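Long-range contacts in digeranylgeranylglycerophospholipid reductase (Sulfolobus acidocaldarius, PDB 4OPL), which reduces the double bonds of the geranylgeranyl chains of archaeal membrane lipid precursors, using a bound FAD, to yield saturated archaeols: residues Lys78-Asp83 / Tyr202-Phe207; Thr86-Asn91 / Ile372-Leu377; Phe207-Ser212 / Leu358-Ile363; Asn295-Gly300 / Ala346-Phe351. The protein carries 1 engineered substitution. One frame throughout, in Å; residues are numbered along the deposited sequence.

Contact 1 (Lys78-Asp83 / Tyr202-Phe207). Engineered in segment 202-207: Phe-207 (natural residue Ile).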
# COMPACT_ATOMS: atom_id res chain seq x y z
N LYS A 78 -2.65 -7.08 -18.39
CA LYS A 78 -2.77 -8.45 -18.86
C LYS A 78 -2.34 -9.43 -17.77
O LYS A 78 -1.20 -9.39 -17.29
CB LYS A 78 -1.96 -8.66 -20.13
CG LYS A 78 -2.51 -7.94 -21.35
CD LYS A 78 -1.74 -8.29 -22.61
CE LYS A 78 -2.38 -7.67 -23.84
NZ LYS A 78 -1.64 -8.02 -25.09
N LEU A 79 -3.25 -10.32 -17.38
CA LEU A 79 -2.98 -11.32 -16.35
C LEU A 79 -2.68 -12.68 -16.97
O LEU A 79 -3.51 -13.23 -17.71
CB LEU A 79 -4.15 -11.42 -15.38
CG LEU A 79 -4.59 -10.14 -14.68
CD1 LEU A 79 -5.81 -10.39 -13.82
CD2 LEU A 79 -3.46 -9.57 -13.85
N TYR A 80 -1.52 -13.24 -16.66
CA TYR A 80 -1.09 -14.51 -17.24
C TYR A 80 -1.22 -15.67 -16.25
O TYR A 80 -0.94 -15.52 -15.06
CB TYR A 80 0.35 -14.41 -17.73
CG TYR A 80 0.53 -13.50 -18.93
CD1 TYR A 80 0.69 -14.03 -20.21
CD2 TYR A 80 0.55 -12.12 -18.79
CE1 TYR A 80 0.85 -13.21 -21.31
CE2 TYR A 80 0.72 -11.29 -19.88
CZ TYR A 80 0.87 -11.84 -21.14
OH TYR A 80 1.04 -11.02 -22.23
N SER A 81 -1.63 -16.82 -16.76
CA SER A 81 -1.75 -18.03 -15.96
C SER A 81 -0.38 -18.70 -15.81
O SER A 81 0.53 -18.43 -16.60
CB SER A 81 -2.75 -19.00 -16.60
OG SER A 81 -2.35 -19.38 -17.90
N PRO A 82 -0.22 -19.56 -14.79
CA PRO A 82 1.03 -20.31 -14.57
C PRO A 82 1.55 -21.04 -15.81
O PRO A 82 2.76 -21.06 -16.03
CB PRO A 82 0.63 -21.31 -13.49
CG PRO A 82 -0.38 -20.58 -12.69
CD PRO A 82 -1.15 -19.72 -13.66
N ASP A 83 0.66 -21.64 -16.60
CA ASP A 83 1.09 -22.37 -17.80
C ASP A 83 1.06 -21.49 -19.04
O ASP A 83 1.25 -21.98 -20.16
CB ASP A 83 0.21 -23.61 -18.01
CG ASP A 83 -1.27 -23.28 -18.08
OD1 ASP A 83 -1.63 -22.09 -18.17
OD2 ASP A 83 -2.09 -24.23 -18.04
N TYR A 202 0.02 -1.65 -21.91
CA TYR A 202 -0.60 -2.68 -21.09
C TYR A 202 0.40 -3.32 -20.13
O TYR A 202 1.47 -3.76 -20.53
CB TYR A 202 -1.24 -3.76 -21.97
CG TYR A 202 -2.65 -3.45 -22.40
CD1 TYR A 202 -3.74 -4.04 -21.76
CD2 TYR A 202 -2.91 -2.57 -23.44
CE1 TYR A 202 -5.03 -3.77 -22.15
CE2 TYR A 202 -4.20 -2.29 -23.84
CZ TYR A 202 -5.26 -2.89 -23.19
OH TYR A 202 -6.55 -2.61 -23.57
N LEU A 203 0.04 -3.35 -18.85
CA LEU A 203 0.87 -3.98 -17.83
C LEU A 203 0.71 -5.49 -17.88
O LEU A 203 -0.38 -6.00 -18.12
CB LEU A 203 0.51 -3.46 -16.44
CG LEU A 203 0.60 -1.94 -16.24
CD1 LEU A 203 0.31 -1.58 -14.79
CD2 LEU A 203 1.96 -1.42 -16.67
N ARG A 204 1.80 -6.21 -17.66
CA ARG A 204 1.76 -7.67 -17.63
C ARG A 204 1.99 -8.19 -16.22
O ARG A 204 2.97 -7.84 -15.57
CB ARG A 204 2.80 -8.26 -18.58
CG ARG A 204 2.75 -7.70 -19.99
CD ARG A 204 3.82 -8.32 -20.85
NE ARG A 204 3.98 -7.65 -22.14
CZ ARG A 204 4.92 -7.95 -23.03
NH1 ARG A 204 5.79 -8.92 -22.77
NH2 ARG A 204 4.99 -7.28 -24.17
N ILE A 205 1.07 -9.03 -15.75
CA ILE A 205 1.19 -9.63 -14.42
C ILE A 205 1.14 -11.15 -14.53
O ILE A 205 0.18 -11.71 -15.05
CB ILE A 205 0.08 -9.13 -13.48
CG1 ILE A 205 0.26 -7.65 -13.17
CG2 ILE A 205 0.07 -9.94 -12.19
CD1 ILE A 205 -0.80 -7.08 -12.26
N PHE A 206 2.18 -11.81 -14.03
CA PHE A 206 2.32 -13.25 -14.20
C PHE A 206 2.10 -14.01 -12.90
O PHE A 206 2.80 -13.80 -11.91
CB PHE A 206 3.70 -13.58 -14.76
CG PHE A 206 4.03 -12.84 -16.04
CD1 PHE A 206 3.68 -13.38 -17.27
CD2 PHE A 206 4.69 -11.63 -16.00
CE1 PHE A 206 3.98 -12.70 -18.44
CE2 PHE A 206 4.99 -10.95 -17.17
CZ PHE A 206 4.64 -11.49 -18.39
N PHE A 207 1.11 -14.90 -12.91
CA PHE A 207 0.78 -15.73 -11.75
C PHE A 207 1.56 -17.04 -11.80
O PHE A 207 1.49 -17.77 -12.79
CB PHE A 207 -0.72 -16.03 -11.71
CG PHE A 207 -1.58 -14.85 -11.34
CD1 PHE A 207 -2.46 -14.92 -10.26
CD2 PHE A 207 -1.52 -13.67 -12.06
CE1 PHE A 207 -3.25 -13.84 -9.92
CE2 PHE A 207 -2.31 -12.59 -11.72
CZ PHE A 207 -3.18 -12.67 -10.65
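Four backbone hydrogen bonds join Lys-78 and Tyr-80 to residues 203-207. Lys-78 donates to Leu-203 O and accepts from Ile-205 N (N to Lys-78 O 2.8 Å), so its N and O straddle Arg-204. Two residues on, Tyr-80 N reaches Ile-205 O at 2.8 Å, and Phe-207 N reaches Tyr-80 O at 3.0 Å. The first three run nearly along the C=O axis, while the last donor is tilted out of the carbonyl plane. CA-H...O contacts, including Leu-79 CA to Ile-205 O, fill in between.

This alternation is that of parallel strands, whose axes lie 19° apart. It places strand 70-80 between 202-206 and the antiparallel strand 87-97, within the large mixed sheet; strand 202-206 belongs to the geranylgeranyl reductase catalytic family region.

Aromatic packing occupies the face bearing Lys-78 and Tyr-80. The rings of Tyr-80 and Phe-206 form an offset stack, centroids 4.6 Å apart and planes at 28°. Both side chains point the same way, each CG lying anti to its carbonyl carbon (chi1 -69° for Tyr-80), and Phe-206 CE1 sits over the Tyr-80 ring near its rim. Polar ends beside them find other partners: Lys-78 NZ pairs with Asp-199, and Arg-204 NH2 with Glu-198 O.

Apolar contacts hold the other face, which bears Leu-79 and Ile-205. Leu-79 CD2 touches Ile-205 CB at 3.6 Å and meets the edge of the engineered Phe-207 ring, 3.9 Å from CE2. Beyond the strand end, Pro-82 CG packs on Phe-207 O at 3.4 Å.

Contact 2 (Thr86-Asn91 / Ile372-Leu377)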
# COMPACT_ATOMS: atom_id res chain seq x y z
N THR A 86 -3.68 -19.21 -20.48
CA THR A 86 -4.81 -18.30 -20.33
C THR A 86 -4.33 -16.88 -20.01
O THR A 86 -3.56 -16.67 -19.08
CB THR A 86 -5.76 -18.76 -19.22
OG1 THR A 86 -6.13 -20.13 -19.43
CG2 THR A 86 -7.02 -17.90 -19.20
N VAL A 87 -4.78 -15.92 -20.81
CA VAL A 87 -4.40 -14.52 -20.61
C VAL A 87 -5.63 -13.63 -20.49
O VAL A 87 -6.29 -13.33 -21.49
CB VAL A 87 -3.52 -14.01 -21.76
CG1 VAL A 87 -3.12 -12.56 -21.51
CG2 VAL A 87 -2.29 -14.88 -21.92
N TRP A 88 -5.93 -13.19 -19.27
CA TRP A 88 -7.04 -12.28 -19.03
C TRP A 88 -6.62 -10.84 -19.32
O TRP A 88 -5.48 -10.45 -19.07
CB TRP A 88 -7.55 -12.40 -17.60
CG TRP A 88 -8.41 -13.61 -17.36
CD1 TRP A 88 -8.70 -14.59 -18.26
CD2 TRP A 88 -9.09 -13.95 -16.15
NE1 TRP A 88 -9.52 -15.53 -17.68
CE2 TRP A 88 -9.77 -15.16 -16.39
CE3 TRP A 88 -9.19 -13.36 -14.89
CZ2 TRP A 88 -10.55 -15.79 -15.41
CZ3 TRP A 88 -9.96 -13.98 -13.92
CH2 TRP A 88 -10.63 -15.18 -14.19
N THR A 89 -7.55 -10.05 -19.85
CA THR A 89 -7.29 -8.64 -20.13
C THR A 89 -8.21 -7.74 -19.32
O THR A 89 -9.43 -7.77 -19.48
CB THR A 89 -7.46 -8.32 -21.62
OG1 THR A 89 -6.50 -9.08 -22.38
CG2 THR A 89 -7.24 -6.84 -21.87
N VAL A 90 -7.61 -6.93 -18.45
CA VAL A 90 -8.36 -5.99 -17.62
C VAL A 90 -8.06 -4.56 -18.05
O VAL A 90 -6.91 -4.14 -18.04
CB VAL A 90 -8.01 -6.17 -16.13
CG1 VAL A 90 -8.46 -4.95 -15.33
CG2 VAL A 90 -8.64 -7.44 -15.59
N ASN A 91 -9.09 -3.83 -18.45
CA ASN A 91 -8.92 -2.46 -18.91
C ASN A 91 -9.15 -1.43 -17.81
O ASN A 91 -9.95 -1.64 -16.90
CB ASN A 91 -9.84 -2.17 -20.09
CG ASN A 91 -9.30 -2.70 -21.41
OD1 ASN A 91 -8.60 -2.00 -22.13
ND2 ASN A 91 -9.61 -3.96 -21.71
N ILE A 372 -14.87 -16.73 -13.01
CA ILE A 372 -15.39 -15.37 -12.90
C ILE A 372 -15.04 -14.59 -14.16
O ILE A 372 -14.01 -14.83 -14.79
CB ILE A 372 -14.83 -14.63 -11.66
CG1 ILE A 372 -13.30 -14.53 -11.73
CG2 ILE A 372 -15.28 -15.31 -10.37
CD1 ILE A 372 -12.69 -13.73 -10.59
N LYS A 373 -15.90 -13.65 -14.53
CA LYS A 373 -15.64 -12.81 -15.69
C LYS A 373 -15.04 -11.47 -15.27
O LYS A 373 -14.90 -11.20 -14.08
CB LYS A 373 -16.92 -12.59 -16.51
CG LYS A 373 -18.17 -12.33 -15.69
CD LYS A 373 -19.41 -12.31 -16.58
CE LYS A 373 -20.69 -12.18 -15.77
NZ LYS A 373 -21.90 -12.21 -16.63
N GLU A 374 -14.68 -10.65 -16.25
CA GLU A 374 -14.02 -9.38 -16.00
C GLU A 374 -14.93 -8.42 -15.23
O GLU A 374 -14.46 -7.61 -14.43
CB GLU A 374 -13.59 -8.73 -17.31
CG GLU A 374 -13.06 -9.70 -18.36
CD GLU A 374 -11.77 -10.39 -17.94
OE1 GLU A 374 -11.08 -9.87 -17.04
OE2 GLU A 374 -11.45 -11.45 -18.51
N GLU A 375 -16.23 -8.53 -15.47
CA GLU A 375 -17.23 -7.69 -14.83
C GLU A 375 -17.20 -7.83 -13.31
O GLU A 375 -17.56 -6.91 -12.58
CB GLU A 375 -18.62 -8.02 -15.35
CG GLU A 375 -18.71 -8.15 -16.86
CD GLU A 375 -20.04 -8.72 -17.32
OE1 GLU A 375 -20.13 -9.15 -18.49
OE2 GLU A 375 -20.99 -8.74 -16.51
N ASP A 376 -16.75 -9.00 -12.84
CA ASP A 376 -16.75 -9.30 -11.41
C ASP A 376 -15.35 -9.25 -10.80
O ASP A 376 -15.20 -9.16 -9.58
CB ASP A 376 -17.36 -10.68 -11.17
CG ASP A 376 -18.77 -10.80 -11.70
OD1 ASP A 376 -19.49 -9.77 -11.71
OD2 ASP A 376 -19.17 -11.91 -12.10
N LEU A 377 -14.32 -9.31 -11.64
CA LEU A 377 -12.95 -9.39 -11.14
C LEU A 377 -12.45 -8.09 -10.52
O LEU A 377 -12.04 -8.07 -9.35
CB LEU A 377 -11.99 -9.81 -12.27
CG LEU A 377 -10.53 -9.91 -11.82
CD1 LEU A 377 -10.38 -10.89 -10.67
CD2 LEU A 377 -9.64 -10.30 -12.99
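The carbonyl oxygen Lys-373 O takes two backbone N-H groups, from Asp-376 (N to Lys-373 O 3.1 Å) and, weakly, from Leu-377, and the helical turn they close brings Glu-374 and Leu-377 against Trp-88 and Val-90. Lys-373 itself occupies the N-cap position of that helix.

Trp-88 makes the largest single contribution, and three residues meet its indole from different directions. Over one face, towards the rim, stands the carboxylate of Glu-374, with OE2 3.9 Å from Trp-88 CG and the two planes almost perpendicular at 86°. Glu-374 gets there by folding its chain back at chi2 (-65°), which leaves OE1 3.7 Å from Val-90 CG2. At the indole edge, Leu-377 CD2 lies near the ring plane, 3.6 Å from Trp-88 CE3; the same methyl also reaches Val-90 CG2 at 4.0 Å. The far corner of the six-membered ring abuts Ile-372, whose CG1 is 3.7 Å from Trp-88 CH2. That branch stands between the backbone N and the carbonyl carbon (chi1 60°), and the two side chains cross at about a right angle. Between the two segments the contacts are van der Waals; Glu-374 OE1 passes Thr-89 O without a hydrogen bond.

Trp-88 NE1 is engaged by a weak hydrogen bond to Met-367 O at the end of helix 360-368. Strand 87-97 pairs with strand 70-80, from which Leu-79 also touches Leu-377, while helix 388-398 packs on Ile-372 through Val-390.

Contact 3 (Phe207-Ser212 / Leu358-Ile363); sequences FDQETS and LSNDDI. Engineered in segment 207-212: Phe-207 (natural residue Ile).
The side chain of Asn-360 accepts from the backbone N of Gln-209, and the side chain of Gln-209 donates to the backbone O of Leu-358; together they tie the loop to the start of a helix. The bond from Gln-209 N to Asn-360 OD1 measures 2.8 Å and is nearly straight (174°), in the carbonyl plane on a lone pair. The other end of that amide, Asn-360 ND2, reaches Asp-208 OD1 in a weak bond with a bent angle of 129°. The Gln-209 side chain makes a second, separate link: a bend at chi2 (-78°) brings NE2 within 2.9 Å of Leu-358 O, which lies near the amide plane. Apolar contact is slighter, with Gln-209 CG and the engineered Phe-207 CB each beside Ile-363.

Behind these bonds, Asp-208 OD1 also accepts from Glu-210 N (3.2 Å), an Asx turn that shapes the loop, while Ser-212 OG donates to Asp-208 O. Gly-214 N donates to Gln-209 OE1, helping to fix the amide's rotation. Across the contact, Ser-359 is the N-cap and forms a capping box with Asp-362, both of its bonds weak; Asp-362 OD1 bridges to Arg-403.

The loop joins strands 202-206 and 216-221; helix 360-368 follows helix 332-355, and Pro-82, just past strand 70-80, packs on Asn-360 and Ile-363.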
# COMPACT_ATOMS: atom_id res chain seq x y z
N PHE A 207 1.11 -14.90 -12.91
CA PHE A 207 0.78 -15.73 -11.75
C PHE A 207 1.56 -17.04 -11.80
O PHE A 207 1.49 -17.77 -12.79
CB PHE A 207 -0.72 -16.03 -11.71
CG PHE A 207 -1.58 -14.85 -11.34
CD1 PHE A 207 -2.46 -14.92 -10.26
CD2 PHE A 207 -1.52 -13.67 -12.06
CE1 PHE A 207 -3.25 -13.84 -9.92
CE2 PHE A 207 -2.31 -12.59 -11.72
CZ PHE A 207 -3.18 -12.67 -10.65
N ASP A 208 2.29 -17.34 -10.73
CA ASP A 208 3.03 -18.59 -10.63
C ASP A 208 3.53 -18.80 -9.20
O ASP A 208 4.32 -18.01 -8.68
CB ASP A 208 4.22 -18.59 -11.60
CG ASP A 208 4.62 -19.99 -12.02
OD1 ASP A 208 4.47 -20.92 -11.20
OD2 ASP A 208 5.08 -20.16 -13.17
N GLN A 209 3.07 -19.87 -8.57
CA GLN A 209 3.41 -20.15 -7.18
C GLN A 209 4.76 -20.85 -7.04
O GLN A 209 5.19 -21.16 -5.93
CB GLN A 209 2.32 -21.00 -6.52
CG GLN A 209 0.95 -20.32 -6.45
CD GLN A 209 0.84 -19.30 -5.34
OE1 GLN A 209 1.72 -18.46 -5.16
NE2 GLN A 209 -0.24 -19.38 -4.58
N GLU A 210 5.43 -21.08 -8.16
CA GLU A 210 6.75 -21.70 -8.16
C GLU A 210 7.84 -20.66 -8.37
O GLU A 210 8.89 -20.69 -7.72
CB GLU A 210 6.85 -22.79 -9.23
CG GLU A 210 5.90 -23.95 -9.02
CD GLU A 210 5.98 -24.97 -10.14
OE1 GLU A 210 6.84 -24.81 -11.04
OE2 GLU A 210 5.19 -25.94 -10.13
N THR A 211 7.59 -19.74 -9.30
CA THR A 211 8.55 -18.69 -9.62
C THR A 211 8.34 -17.45 -8.74
O THR A 211 9.16 -16.54 -8.72
CB THR A 211 8.47 -18.28 -11.10
OG1 THR A 211 7.24 -17.57 -11.33
CG2 THR A 211 8.51 -19.52 -11.99
N SER A 212 7.22 -17.44 -8.02
CA SER A 212 6.91 -16.35 -7.09
C SER A 212 5.83 -16.75 -6.09
O SER A 212 4.70 -16.27 -6.17
CB SER A 212 6.46 -15.10 -7.86
OG SER A 212 5.34 -15.40 -8.68
N LEU A 358 -3.36 -21.33 -3.16
CA LEU A 358 -3.79 -22.03 -4.36
C LEU A 358 -2.58 -22.58 -5.12
O LEU A 358 -1.55 -21.91 -5.23
CB LEU A 358 -4.60 -21.11 -5.28
CG LEU A 358 -6.04 -20.80 -4.87
CD1 LEU A 358 -6.76 -20.05 -5.98
CD2 LEU A 358 -6.79 -22.07 -4.51
N SER A 359 -2.71 -23.79 -5.63
CA SER A 359 -1.66 -24.39 -6.45
C SER A 359 -1.74 -23.83 -7.87
O SER A 359 -2.73 -23.19 -8.24
CB SER A 359 -1.79 -25.91 -6.47
OG SER A 359 -3.01 -26.31 -7.06
N ASN A 360 -0.71 -24.09 -8.67
CA ASN A 360 -0.71 -23.65 -10.06
C ASN A 360 -1.80 -24.36 -10.86
O ASN A 360 -2.34 -23.81 -11.81
CB ASN A 360 0.65 -23.89 -10.71
CG ASN A 360 1.69 -22.87 -10.27
OD1 ASN A 360 1.36 -21.78 -9.81
ND2 ASN A 360 2.96 -23.23 -10.42
N ASP A 361 -2.11 -25.59 -10.47
CA ASP A 361 -3.16 -26.36 -11.12
C ASP A 361 -4.53 -25.74 -10.87
O ASP A 361 -5.41 -25.77 -11.74
CB ASP A 361 -3.15 -27.82 -10.64
CG ASP A 361 -1.93 -28.58 -11.11
OD1 ASP A 361 -1.34 -28.19 -12.13
OD2 ASP A 361 -1.57 -29.58 -10.45
N ASP A 362 -4.71 -25.17 -9.68
CA ASP A 362 -5.97 -24.52 -9.34
C ASP A 362 -6.15 -23.22 -10.12
O ASP A 362 -7.24 -22.91 -10.58
CB ASP A 362 -6.03 -24.24 -7.83
CG ASP A 362 -6.05 -25.51 -7.01
OD1 ASP A 362 -6.56 -26.53 -7.50
OD2 ASP A 362 -5.57 -25.48 -5.86
N ILE A 363 -5.06 -22.47 -10.26
CA ILE A 363 -5.09 -21.19 -10.97
C ILE A 363 -5.27 -21.41 -12.47
O ILE A 363 -6.02 -20.68 -13.12
CB ILE A 363 -3.81 -20.38 -10.71
CG1 ILE A 363 -3.58 -20.19 -9.21
CG2 ILE A 363 -3.89 -19.02 -11.40
CD1 ILE A 363 -2.32 -19.42 -8.87

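Contact 4 (Asn295-Gly300 / Ala346-Phe351). With FDA (dihydroflavine-adenine dinucleotide), chain B.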
# COMPACT_ATOMS: atom_id res chain seq x y z
N ASN A 295 -2.90 -2.44 -0.64
CA ASN A 295 -3.84 -3.46 -1.09
C ASN A 295 -3.23 -4.85 -0.97
O ASN A 295 -2.24 -5.16 -1.63
CB ASN A 295 -4.26 -3.19 -2.54
CG ASN A 295 -5.36 -4.12 -3.03
OD1 ASN A 295 -5.28 -5.34 -2.89
ND2 ASN A 295 -6.40 -3.53 -3.62
N PRO A 296 -3.83 -5.70 -0.12
CA PRO A 296 -3.31 -7.03 0.19
C PRO A 296 -3.24 -7.98 -1.01
O PRO A 296 -2.53 -8.99 -0.93
CB PRO A 296 -4.30 -7.56 1.24
CG PRO A 296 -4.94 -6.34 1.82
CD PRO A 296 -5.04 -5.38 0.67
N VAL A 297 -3.96 -7.68 -2.08
CA VAL A 297 -4.03 -8.59 -3.22
C VAL A 297 -2.97 -8.31 -4.29
O VAL A 297 -2.17 -9.19 -4.61
CB VAL A 297 -5.43 -8.56 -3.88
CG1 VAL A 297 -5.43 -9.36 -5.17
CG2 VAL A 297 -6.47 -9.10 -2.92
N HIS A 298 -2.97 -7.10 -4.85
CA HIS A 298 -2.04 -6.78 -5.92
C HIS A 298 -0.84 -5.97 -5.44
O HIS A 298 0.04 -5.61 -6.22
CB HIS A 298 -2.76 -6.05 -7.06
CG HIS A 298 -3.46 -4.80 -6.63
ND1 HIS A 298 -2.79 -3.66 -6.24
CD2 HIS A 298 -4.78 -4.50 -6.57
CE1 HIS A 298 -3.67 -2.72 -5.93
NE2 HIS A 298 -4.88 -3.20 -6.13
N GLY A 299 -0.81 -5.68 -4.14
CA GLY A 299 0.34 -5.02 -3.53
C GLY A 299 0.52 -3.56 -3.91
O GLY A 299 1.60 -3.00 -3.74
N GLY A 300 -0.54 -2.94 -4.42
CA GLY A 300 -0.48 -1.53 -4.79
C GLY A 300 -0.83 -0.63 -3.63
O GLY A 300 -1.96 -0.64 -3.14
N ALA A 346 -9.37 -5.09 4.58
CA ALA A 346 -9.72 -6.16 5.51
C ALA A 346 -10.35 -7.34 4.79
O ALA A 346 -10.08 -8.50 5.12
CB ALA A 346 -10.65 -5.63 6.58
N SER A 347 -11.20 -7.05 3.82
CA SER A 347 -11.84 -8.08 3.02
C SER A 347 -10.80 -8.79 2.15
O SER A 347 -10.77 -10.02 2.08
CB SER A 347 -12.95 -7.48 2.15
OG SER A 347 -13.63 -8.48 1.42
N LEU A 348 -9.94 -8.01 1.51
CA LEU A 348 -8.89 -8.55 0.65
C LEU A 348 -7.81 -9.26 1.46
O LEU A 348 -7.11 -10.12 0.95
CB LEU A 348 -8.27 -7.44 -0.20
CG LEU A 348 -9.20 -6.77 -1.21
CD1 LEU A 348 -8.44 -5.75 -2.05
CD2 LEU A 348 -9.87 -7.81 -2.09
N ASP A 349 -7.68 -8.87 2.73
CA ASP A 349 -6.76 -9.53 3.65
C ASP A 349 -7.11 -11.01 3.74
O ASP A 349 -6.24 -11.87 3.73
CB ASP A 349 -6.82 -8.87 5.03
CG ASP A 349 -5.64 -9.25 5.91
OD1 ASP A 349 -5.00 -10.29 5.65
OD2 ASP A 349 -5.37 -8.51 6.88
N ILE A 350 -8.41 -11.29 3.82
CA ILE A 350 -8.90 -12.66 3.87
C ILE A 350 -8.75 -13.35 2.51
O ILE A 350 -8.36 -14.51 2.44
CB ILE A 350 -10.37 -12.69 4.33
CG1 ILE A 350 -10.46 -12.43 5.83
CG2 ILE A 350 -11.04 -14.01 3.98
CD1 ILE A 350 -11.84 -12.61 6.42
N PHE A 351 -9.04 -12.61 1.45
CA PHE A 351 -8.96 -13.16 0.10
C PHE A 351 -7.52 -13.47 -0.30
O PHE A 351 -7.27 -14.42 -1.05
CB PHE A 351 -9.59 -12.20 -0.91
CG PHE A 351 -9.87 -12.82 -2.25
CD1 PHE A 351 -10.65 -13.95 -2.35
CD2 PHE A 351 -9.35 -12.26 -3.41
CE1 PHE A 351 -10.92 -14.53 -3.58
CE2 PHE A 351 -9.61 -12.83 -4.64
CZ PHE A 351 -10.40 -13.96 -4.73
PA FDA B . 7.85 5.53 1.45
O1A FDA B . 8.75 4.43 1.89
O2A FDA B . 8.09 6.02 0.02
O5B FDA B . 7.94 6.68 2.53
C5B FDA B . 9.04 6.73 3.46
C4B FDA B . 9.77 8.04 3.35
O4B FDA B . 10.02 8.58 4.67
C3B FDA B . 11.14 7.96 2.66
O3B FDA B . 11.39 9.13 1.88
C2B FDA B . 12.10 7.84 3.85
O2B FDA B . 13.39 8.35 3.54
C1B FDA B . 11.41 8.74 4.87
N9A FDA B . 11.72 8.42 6.26
C8A FDA B . 11.81 7.18 6.82
N7A FDA B . 12.11 7.19 8.10
C5A FDA B . 12.24 8.54 8.40
C6A FDA B . 12.55 9.22 9.59
N6A FDA B . 12.79 8.61 10.75
N1A FDA B . 12.59 10.57 9.54
C2A FDA B . 12.34 11.19 8.38
N3A FDA B . 12.04 10.65 7.20
C4A FDA B . 12.00 9.31 7.27
N1 FDA B . 2.61 0.69 -5.10
C2 FDA B . 1.68 0.90 -6.08
O2 FDA B . 0.59 1.42 -5.84
N3 FDA B . 2.03 0.50 -7.34
C4 FDA B . 3.07 -0.34 -7.69
O4 FDA B . 3.24 -0.65 -8.87
C4X FDA B . 3.85 -0.74 -6.58
N5 FDA B . 4.86 -1.64 -6.76
C5X FDA B . 5.81 -1.84 -5.77
C6 FDA B . 6.99 -2.53 -6.02
C7 FDA B . 7.94 -2.73 -5.03
C7M FDA B . 9.21 -3.47 -5.36
C8 FDA B . 7.71 -2.21 -3.74
C8M FDA B . 8.73 -2.39 -2.65
C9 FDA B . 6.53 -1.52 -3.49
C9A FDA B . 5.59 -1.33 -4.48
N10 FDA B . 4.39 -0.62 -4.25
C10 FDA B . 3.61 -0.23 -5.31
C1' FDA B . 4.10 -0.06 -2.91
C2' FDA B . 4.57 1.39 -2.81
O2' FDA B . 5.94 1.48 -3.23
C3' FDA B . 4.44 1.88 -1.37
O3' FDA B . 3.34 1.22 -0.76
C4' FDA B . 4.24 3.40 -1.26
O4' FDA B . 5.40 4.07 -1.74
C5' FDA B . 3.89 3.84 0.14
O5' FDA B . 4.17 5.25 0.28
P FDA B . 4.96 5.81 1.53
O1P FDA B . 5.20 7.26 1.33
O2P FDA B . 4.27 5.47 2.86
O3P FDA B . 6.34 5.02 1.48
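Leu-348 projects from helix 332-355 into an Asx turn, in which Asn-295 OD1 accepts from Val-297 N at 2.8 Å in the carbonyl plane. The turn lies in the loop between strand 284-286 and helix 302-320, just ahead of His-298 and the flavin-contacting glycines.

The two branches of Leu-348 diverge. CD1 comes obliquely to the Asn-295 amide and is almost equally far from its two ends, 3.3 Å from Asn-295 OD1 and 3.4 Å from ND2. CD2 turns to Val-297 instead and meets its CG2 at 3.7 Å. Val-297 crosses Leu-348 at about a right angle, with CG2 lying anti to its own carbonyl carbon, and the same methyl faces the edge of the Phe-351 ring. Pro-296 likewise crosses Leu-348 squarely: its ring lies against the helix backbone, CB 3.8 Å from Leu-348 O, and its CD packs on Leu-348 CB. The segments meet by van der Waals packing, with no polar bond between them.

The Asn-295 amide also borders the lipid-binding residues. Its CG rests over one face of the His-298 ring, towards the rim, and its ND2 is hydrogen-bonded to Tyr-341 OH; His-298 and Tyr-341 both bind the lipid. With CG opposite the backbone N (chi1 -173°), the amide lies between the leucine methyl and these residues. Asp-349, on the same helix, is held by Arg-274.

Further along, Gly-300 N donates to His-298 ND1 at 3.0 Å, and Gly-300 CA lies 3.3 Å from O2 of the dihydroflavin.

Overall arrangement
Contacts 1, 2 and 3 cluster on one side of the chain's centre, where strands of the large mixed sheet meet the C-terminal helices. Contacts 1 and 2 have centres about 11 Å apart and touch through the neighbouring strands 70-80 and 87-97; contacts 1 and 3, about 12 Å apart, share Phe-207. Contact 4 lies nearer the middle, its centre about 17 to 18 Å from the others, touching none. Along the chain, contacts 1 and 2 interleave, contact 1 closes before contacts 3 and 4 open, and contact 4 falls within the span of contact 3, itself within that of contact 2. Successive helices 332-355, 360-368 and 374-381 pack in turn on loop 295-300, loop 207-212 and strand 87-97.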